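Local coordinates for PrgZ (Enterococcus faecalis, PDB 4FAJ), which binds a peptide pheromone outside the cell as a membrane-anchored receptor of the solute-binding protein 5 family, and probably serves peptide uptake, at residues Pro105-Gly110 and Ile123-Gly128; Thr411-Leu416 and Asp461-Leu466. One frame throughout, in Å; residues are numbered along the deposited sequence.

Contact 1: Pro105-Gly110 and Ile123-Gly128; sequences PAIAAG and IVIRDG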
ATOM      1  N   PRO A 105      14.884  15.015  -5.770  1.00 16.63           N
ATOM      2  CA  PRO A 105      15.253  14.643  -7.149  1.00 16.46           C
ATOM      3  C   PRO A 105      16.049  13.335  -7.256  1.00 16.30           C
ATOM      4  O   PRO A 105      17.060  13.164  -6.572  1.00 16.39           O
ATOM      5  CB  PRO A 105      16.106  15.833  -7.614  1.00 17.11           C
ATOM      6  CG  PRO A 105      15.548  16.986  -6.880  1.00 16.51           C
ATOM      7  CD  PRO A 105      15.151  16.445  -5.513  1.00 17.13           C
ATOM      8  N   ALA A 106      15.552  12.408  -8.070  1.00 15.50           N
ATOM      9  CA  ALA A 106      16.204  11.114  -8.286  1.00 15.22           C
ATOM     10  C   ALA A 106      16.609  11.065  -9.764  1.00 15.28           C
ATOM     11  O   ALA A 106      17.691  11.530 -10.105  1.00 15.75           O
ATOM     12  CB  ALA A 106      15.281   9.967  -7.890  1.00 14.63           C
ATOM     13  N   ILE A 107      15.737  10.581 -10.647  1.00 14.46           N
ATOM     14  CA  ILE A 107      15.988  10.697 -12.093  1.00 14.42           C
ATOM     15  C   ILE A 107      15.848  12.155 -12.562  1.00 14.83           C
ATOM     16  O   ILE A 107      16.566  12.589 -13.455  1.00 15.40           O
ATOM     17  CB  ILE A 107      15.065   9.763 -12.920  1.00 14.15           C
ATOM     18  CG1 ILE A 107      15.437   8.300 -12.655  1.00 13.74           C
ATOM     19  CG2 ILE A 107      15.170  10.052 -14.434  1.00 13.92           C
ATOM     20  CD1 ILE A 107      14.432   7.310 -13.178  1.00 13.45           C
ATOM     21  N   ALA A 108      14.905  12.891 -11.971  1.00 14.48           N
ATOM     22  CA  ALA A 108      14.768  14.324 -12.208  1.00 14.73           C
ATOM     23  C   ALA A 108      15.998  15.077 -11.679  1.00 15.06           C
ATOM     24  O   ALA A 108      16.533  14.736 -10.622  1.00 13.75           O
ATOM     25  CB  ALA A 108      13.487  14.855 -11.543  1.00 14.07           C
ATOM     26  N   ALA A 109      16.429  16.107 -12.405  1.00 15.38           N
ATOM     27  CA  ALA A 109      17.587  16.903 -11.997  1.00 16.08           C
ATOM     28  C   ALA A 109      17.261  17.960 -10.946  1.00 16.26           C
ATOM     29  O   ALA A 109      18.162  18.568 -10.367  1.00 16.26           O
ATOM     30  CB  ALA A 109      18.246  17.559 -13.211  1.00 16.17           C
ATOM     31  N   GLY A 110      15.976  18.193 -10.715  1.00 16.28           N
ATOM     32  CA  GLY A 110      15.539  19.196  -9.755  1.00 16.17           C
ATOM     33  C   GLY A 110      14.058  19.040  -9.498  1.00 15.69           C
ATOM     34  O   GLY A 110      13.400  18.231 -10.139  1.00 15.79           O
ATOM     35  N   ILE A 123       9.778  19.336 -15.949  1.00 17.03           N
ATOM     36  CA  ILE A 123      10.780  18.545 -15.232  1.00 16.94           C
ATOM     37  C   ILE A 123      11.882  18.129 -16.200  1.00 17.20           C
ATOM     38  O   ILE A 123      11.599  17.726 -17.335  1.00 17.89           O
ATOM     39  CB  ILE A 123      10.147  17.282 -14.616  1.00 16.17           C
ATOM     40  CG1 ILE A 123       9.047  17.677 -13.619  1.00 16.10           C
ATOM     41  CG2 ILE A 123      11.218  16.392 -13.970  1.00 15.23           C
ATOM     42  CD1 ILE A 123       8.074  16.572 -13.293  1.00 15.74           C
ATOM     43  N   VAL A 124      13.129  18.226 -15.762  1.00 17.42           N
ATOM     44  CA  VAL A 124      14.262  17.843 -16.604  1.00 17.73           C
ATOM     45  C   VAL A 124      14.891  16.565 -16.045  1.00 17.85           C
ATOM     46  O   VAL A 124      15.191  16.488 -14.855  1.00 17.13           O
ATOM     47  CB  VAL A 124      15.315  18.976 -16.700  1.00 18.02           C
ATOM     48  CG1 VAL A 124      16.559  18.493 -17.442  1.00 18.26           C
ATOM     49  CG2 VAL A 124      14.729  20.200 -17.406  1.00 18.18           C
ATOM     50  N   ILE A 125      15.090  15.573 -16.913  1.00 18.17           N
ATOM     51  CA  ILE A 125      15.750  14.315 -16.540  1.00 18.04           C
ATOM     52  C   ILE A 125      17.261  14.530 -16.515  1.00 18.66           C
ATOM     53  O   ILE A 125      17.816  15.112 -17.449  1.00 18.32           O
ATOM     54  CB  ILE A 125      15.404  13.186 -17.537  1.00 18.42           C
ATOM     55  CG1 ILE A 125      13.942  12.753 -17.366  1.00 19.86           C
ATOM     56  CG2 ILE A 125      16.355  12.003 -17.369  1.00 17.64           C
ATOM     57  CD1 ILE A 125      13.337  12.197 -18.627  1.00 20.74           C
ATOM     58  N   ARG A 126      17.933  14.079 -15.448  1.00 19.01           N
ATOM     59  CA  ARG A 126      19.372  14.315 -15.337  1.00 19.66           C
ATOM     60  C   ARG A 126      20.187  13.622 -16.434  1.00 20.88           C
ATOM     61  O   ARG A 126      19.793  12.574 -16.967  1.00 20.06           O
ATOM     62  CB  ARG A 126      19.927  13.922 -13.959  1.00 19.70           C
ATOM     63  CG  ARG A 126      20.040  12.425 -13.686  1.00 20.25           C
ATOM     64  CD  ARG A 126      20.644  12.152 -12.278  1.00 20.45           C
ATOM     65  NE  ARG A 126      19.836  12.756 -11.213  1.00 20.19           N
ATOM     66  CZ  ARG A 126      20.239  13.689 -10.339  1.00 20.89           C
ATOM     67  NH1 ARG A 126      21.484  14.156 -10.337  1.00 20.99           N
ATOM     68  NH2 ARG A 126      19.377  14.149  -9.433  1.00 19.64           N
ATOM     69  N   ASP A 127      21.323  14.238 -16.747  1.00 21.50           N
ATOM     70  CA  ASP A 127      22.306  13.657 -17.637  1.00 23.14           C
ATOM     71  C   ASP A 127      22.839  12.405 -16.951  1.00 22.83           C
ATOM     72  O   ASP A 127      23.202  12.433 -15.762  1.00 23.17           O
ATOM     73  CB  ASP A 127      23.465  14.625 -17.876  1.00 23.95           C
ATOM     74  CG  ASP A 127      23.059  15.882 -18.654  1.00 26.26           C
ATOM     75  OD1 ASP A 127      21.976  15.905 -19.273  1.00 28.41           O
ATOM     76  OD2 ASP A 127      23.860  16.847 -18.668  1.00 28.54           O
ATOM     77  N   GLY A 128      22.853  11.300 -17.678  1.00 22.33           N
ATOM     78  CA  GLY A 128      23.474  10.088 -17.173  1.00 21.98           C
ATOM     79  C   GLY A 128      22.540   9.138 -16.459  1.00 21.01           C
ATOM     80  O   GLY A 128      22.987   8.108 -15.967  1.00 21.00           O
TER
HETATM   81  O   HOH W   1      13.882  19.467 -13.299  1.00 22.25           O
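R126 lays its side chain across the loop 106-109, with one face of its guanidinium over A109 CA. The loop runs between strands 103-105 and 113-115, and a single beta bridge, A108 with I125, joins it to the residue that follows strand 120-124 in this family 5 solute-binding protein. Two backbone bonds flank the bridge: R126 N gives a nearly straight bond to I107 O (2.8 Å, 177° at the hydrogen), and A109 N reaches V124 O at 2.8 Å. Between them A108 CA adds a CA-H...O contact to V124 O. CG of R126 sits between its backbone N and carbonyl carbon (chi1 73°), and the bend at chi3 turns the guanidinium back over the loop. NE then bonds to A106 O at 2.7 Å, the oxygen lying 22° out of the guanidinium plane; NH2 makes weak bonds to A106 O and A108 O. Three successive carbonyls thus face one arginine: I107 O its backbone N, A106 O its NE, and A108 O, weakly, its NH2; the cation also meets W262 in a cation-pi contact. I107 and I125 lie side by side, their CG2 methyls 3.7 Å apart, and both pack on F142 of helix 139-150. Beside the bridge, V124 N donates to a water at 2.9 Å, which in turn bonds weakly to G110 O.

Contact 2: Thr411-Leu416 and Asp461-Leu466; sequences TSLDLL and DFTLSL
D414 and T463 face each other through water at the point where two strands come together. One water accepts from T463 N (2.8 Å) and can donate to D414 OD2 and L464 O, but acceptors beyond the two strands compete for its two protons, so not every such bond can form at once. A second accepts from D414 N at 2.9 Å and also hydrogen-bonds T463 OG1. The other carboxylate oxygen, D414 OD1, is bonded to the hydroxyls of T444 and T446 on strand 442-448, so D414 joins that strand to the water site. Direct backbone bonds take over from here: L464 N donates to D414 O, L416 N to L464 O and L466 N to L416 O, each 3.0 Å long. This is parallel beta pairing, with strands 412-416 and 464-466 inclined by 25°, and strand 412-418 lies between 442-448 and 464-470 in the mixed sheet. L464 O accepts from L416 N, tilted 34° from the carbonyl plane, and may also take a proton from the first water. The hydroxyl of S465 is bonded to that of S467. On the face of L415 and L464, with CG of L415 swung anti to its backbone N (chi1 176°), its CD1 reaches L464 CB at 3.8 Å. On the other face L416 CD1 meets F462 CB, the side chains crossing at about a right angle, and L416 also packs on F453 and R456 of helix 450-459. Nearer the start, the methyls L413 CD2 and T463 CG2 press together at 3.3 Å, tighter than usual van der Waals contact.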
ATOM      1  N   THR A 411     -27.033 -17.570   7.983  1.00 47.57           N
ATOM      2  CA  THR A 411     -26.561 -16.763   9.105  1.00 45.81           C
ATOM      3  C   THR A 411     -25.086 -17.066   9.302  1.00 43.82           C
ATOM      4  O   THR A 411     -24.665 -17.543  10.363  1.00 43.72           O
ATOM      5  CB  THR A 411     -27.348 -17.069  10.382  1.00 46.13           C
ATOM      6  OG1 THR A 411     -27.351 -18.485  10.615  1.00 47.57           O
ATOM      7  CG2 THR A 411     -28.766 -16.594  10.232  1.00 46.92           C
ATOM      8  N   SER A 412     -24.318 -16.788   8.251  1.00 41.35           N
ATOM      9  CA  SER A 412     -22.912 -17.151   8.184  1.00 39.54           C
ATOM     10  C   SER A 412     -22.116 -16.156   7.333  1.00 37.42           C
ATOM     11  O   SER A 412     -22.588 -15.700   6.286  1.00 36.93           O
ATOM     12  CB  SER A 412     -22.774 -18.559   7.601  1.00 39.95           C
ATOM     13  OG  SER A 412     -21.462 -18.795   7.133  1.00 40.49           O
ATOM     14  N   LEU A 413     -20.906 -15.840   7.792  1.00 35.02           N
ATOM     15  CA  LEU A 413     -20.006 -14.951   7.072  1.00 33.43           C
ATOM     16  C   LEU A 413     -18.609 -15.547   7.030  1.00 32.09           C
ATOM     17  O   LEU A 413     -18.081 -15.971   8.054  1.00 32.12           O
ATOM     18  CB  LEU A 413     -19.952 -13.582   7.742  1.00 32.78           C
ATOM     19  CG  LEU A 413     -21.221 -12.741   7.678  1.00 32.81           C
ATOM     20  CD1 LEU A 413     -21.028 -11.460   8.463  1.00 32.20           C
ATOM     21  CD2 LEU A 413     -21.614 -12.440   6.235  1.00 32.64           C
ATOM     22  N   ASP A 414     -18.016 -15.573   5.845  1.00 30.34           N
ATOM     23  CA  ASP A 414     -16.641 -16.007   5.694  1.00 29.02           C
ATOM     24  C   ASP A 414     -15.675 -14.824   5.788  1.00 27.20           C
ATOM     25  O   ASP A 414     -15.973 -13.735   5.294  1.00 26.53           O
ATOM     26  CB  ASP A 414     -16.431 -16.710   4.360  1.00 29.39           C
ATOM     27  CG  ASP A 414     -15.027 -17.245   4.229  1.00 30.11           C
ATOM     28  OD1 ASP A 414     -14.677 -18.127   5.036  1.00 31.06           O
ATOM     29  OD2 ASP A 414     -14.267 -16.749   3.364  1.00 31.44           O
ATOM     30  N   LEU A 415     -14.521 -15.064   6.412  1.00 25.39           N
ATOM     31  CA  LEU A 415     -13.490 -14.056   6.602  1.00 23.70           C
ATOM     32  C   LEU A 415     -12.173 -14.515   5.961  1.00 22.31           C
ATOM     33  O   LEU A 415     -11.519 -15.442   6.454  1.00 21.67           O
ATOM     34  CB  LEU A 415     -13.288 -13.803   8.103  1.00 23.51           C
ATOM     35  CG  LEU A 415     -12.178 -12.833   8.515  1.00 23.68           C
ATOM     36  CD1 LEU A 415     -12.270 -11.517   7.738  1.00 24.38           C
ATOM     37  CD2 LEU A 415     -12.233 -12.578  10.014  1.00 24.40           C
ATOM     38  N   LEU A 416     -11.796 -13.867   4.863  1.00 20.79           N
ATOM     39  CA  LEU A 416     -10.532 -14.145   4.182  1.00 20.07           C
ATOM     40  C   LEU A 416      -9.365 -13.468   4.892  1.00 19.59           C
ATOM     41  O   LEU A 416      -9.437 -12.284   5.249  1.00 19.11           O
ATOM     42  CB  LEU A 416     -10.560 -13.667   2.723  1.00 20.42           C
ATOM     43  CG  LEU A 416     -11.351 -14.475   1.701  1.00 21.02           C
ATOM     44  CD1 LEU A 416     -11.105 -13.925   0.294  1.00 20.41           C
ATOM     45  CD2 LEU A 416     -11.008 -15.968   1.789  1.00 19.80           C
ATOM     46  N   ASP A 461     -14.710 -11.850  -4.905  1.00 24.77           N
ATOM     47  CA  ASP A 461     -15.050 -13.221  -4.534  1.00 24.61           C
ATOM     48  C   ASP A 461     -14.762 -13.382  -3.041  1.00 23.24           C
ATOM     49  O   ASP A 461     -13.882 -14.139  -2.625  1.00 22.28           O
ATOM     50  CB  ASP A 461     -14.235 -14.207  -5.381  1.00 25.26           C
ATOM     51  CG  ASP A 461     -14.642 -15.661  -5.165  1.00 28.11           C
ATOM     52  OD1 ASP A 461     -15.680 -15.927  -4.520  1.00 30.83           O
ATOM     53  OD2 ASP A 461     -13.913 -16.551  -5.656  1.00 30.66           O
ATOM     54  N   PHE A 462     -15.512 -12.636  -2.242  1.00 21.77           N
ATOM     55  CA  PHE A 462     -15.366 -12.666  -0.799  1.00 21.06           C
ATOM     56  C   PHE A 462     -16.610 -12.105  -0.119  1.00 20.57           C
ATOM     57  O   PHE A 462     -17.466 -11.500  -0.760  1.00 19.96           O
ATOM     58  CB  PHE A 462     -14.117 -11.895  -0.366  1.00 20.05           C
ATOM     59  CG  PHE A 462     -14.271 -10.402  -0.419  1.00 19.70           C
ATOM     60  CD1 PHE A 462     -14.074  -9.713  -1.602  1.00 19.92           C
ATOM     61  CD2 PHE A 462     -14.608  -9.682   0.722  1.00 18.50           C
ATOM     62  CE1 PHE A 462     -14.211  -8.333  -1.648  1.00 19.83           C
ATOM     63  CE2 PHE A 462     -14.747  -8.305   0.677  1.00 18.36           C
ATOM     64  CZ  PHE A 462     -14.549  -7.633  -0.508  1.00 19.12           C
ATOM     65  N   THR A 463     -16.676 -12.316   1.182  1.00 19.95           N
ATOM     66  CA  THR A 463     -17.726 -11.774   2.015  1.00 20.60           C
ATOM     67  C   THR A 463     -17.116 -10.716   2.933  1.00 19.69           C
ATOM     68  O   THR A 463     -17.351  -9.517   2.737  1.00 19.72           O
ATOM     69  CB  THR A 463     -18.403 -12.913   2.782  1.00 20.98           C
ATOM     70  OG1 THR A 463     -19.006 -13.795   1.829  1.00 23.13           O
ATOM     71  CG2 THR A 463     -19.459 -12.386   3.743  1.00 22.67           C
ATOM     72  N   LEU A 464     -16.313 -11.156   3.899  1.00 19.24           N
ATOM     73  CA  LEU A 464     -15.462 -10.269   4.687  1.00 18.51           C
ATOM     74  C   LEU A 464     -14.006 -10.509   4.317  1.00 18.21           C
ATOM     75  O   LEU A 464     -13.599 -11.632   3.983  1.00 17.87           O
ATOM     76  CB  LEU A 464     -15.602 -10.526   6.190  1.00 18.80           C
ATOM     77  CG  LEU A 464     -16.927 -10.314   6.896  1.00 20.05           C
ATOM     78  CD1 LEU A 464     -16.826 -10.921   8.286  1.00 20.40           C
ATOM     79  CD2 LEU A 464     -17.261  -8.827   6.959  1.00 20.28           C
ATOM     80  N   SER A 465     -13.203  -9.464   4.463  1.00 17.50           N
ATOM     81  CA  SER A 465     -11.779  -9.556   4.184  1.00 17.23           C
ATOM     82  C   SER A 465     -10.953  -8.769   5.199  1.00 16.65           C
ATOM     83  O   SER A 465     -11.220  -7.592   5.431  1.00 16.33           O
ATOM     84  CB  SER A 465     -11.518  -9.011   2.788  1.00 17.65           C
ATOM     85  OG  SER A 465     -10.132  -8.914   2.521  1.00 19.29           O
ATOM     86  N   LEU A 466      -9.946  -9.418   5.780  1.00 16.04           N
ATOM     87  CA  LEU A 466      -8.964  -8.721   6.608  1.00 15.88           C
ATOM     88  C   LEU A 466      -7.868  -8.230   5.678  1.00 15.91           C
ATOM     89  O   LEU A 466      -6.945  -8.979   5.331  1.00 16.25           O
ATOM     90  CB  LEU A 466      -8.372  -9.641   7.676  1.00 16.21           C
ATOM     91  CG  LEU A 466      -7.298  -9.019   8.576  1.00 16.34           C
ATOM     92  CD1 LEU A 466      -7.836  -7.767   9.254  1.00 16.40           C
ATOM     93  CD2 LEU A 466      -6.828 -10.021   9.626  1.00 19.39           C
TER
HETATM   94  O   HOH W   2     -14.902 -14.019   2.426  1.00 22.82           O
HETATM   95  O   HOH W   3     -19.965 -15.913   3.769  1.00 31.26           O

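From the N terminus, the chain closes contact 1, a local return with only 12 residues, including strand 113-115, between its segments, holding the loop after strand 103-105 to the C-terminal end of 120-124, an inner strand of the small antiparallel sheet. Contact 2 opens later and spans 44 residues, containing helices 421-437 and 450-459 and strand 442-448, before strand 464-470 comes beside 412-418 in the large mixed sheet. The loops follow in series, neither nested nor crossed. They lie on opposite sides of the chain's centre, nearest atoms about 32 Å apart: the R126 side chain is about 8 Å from a bound zinc ion, whereas L466 packs on an aromatic side chain of the bound peptide.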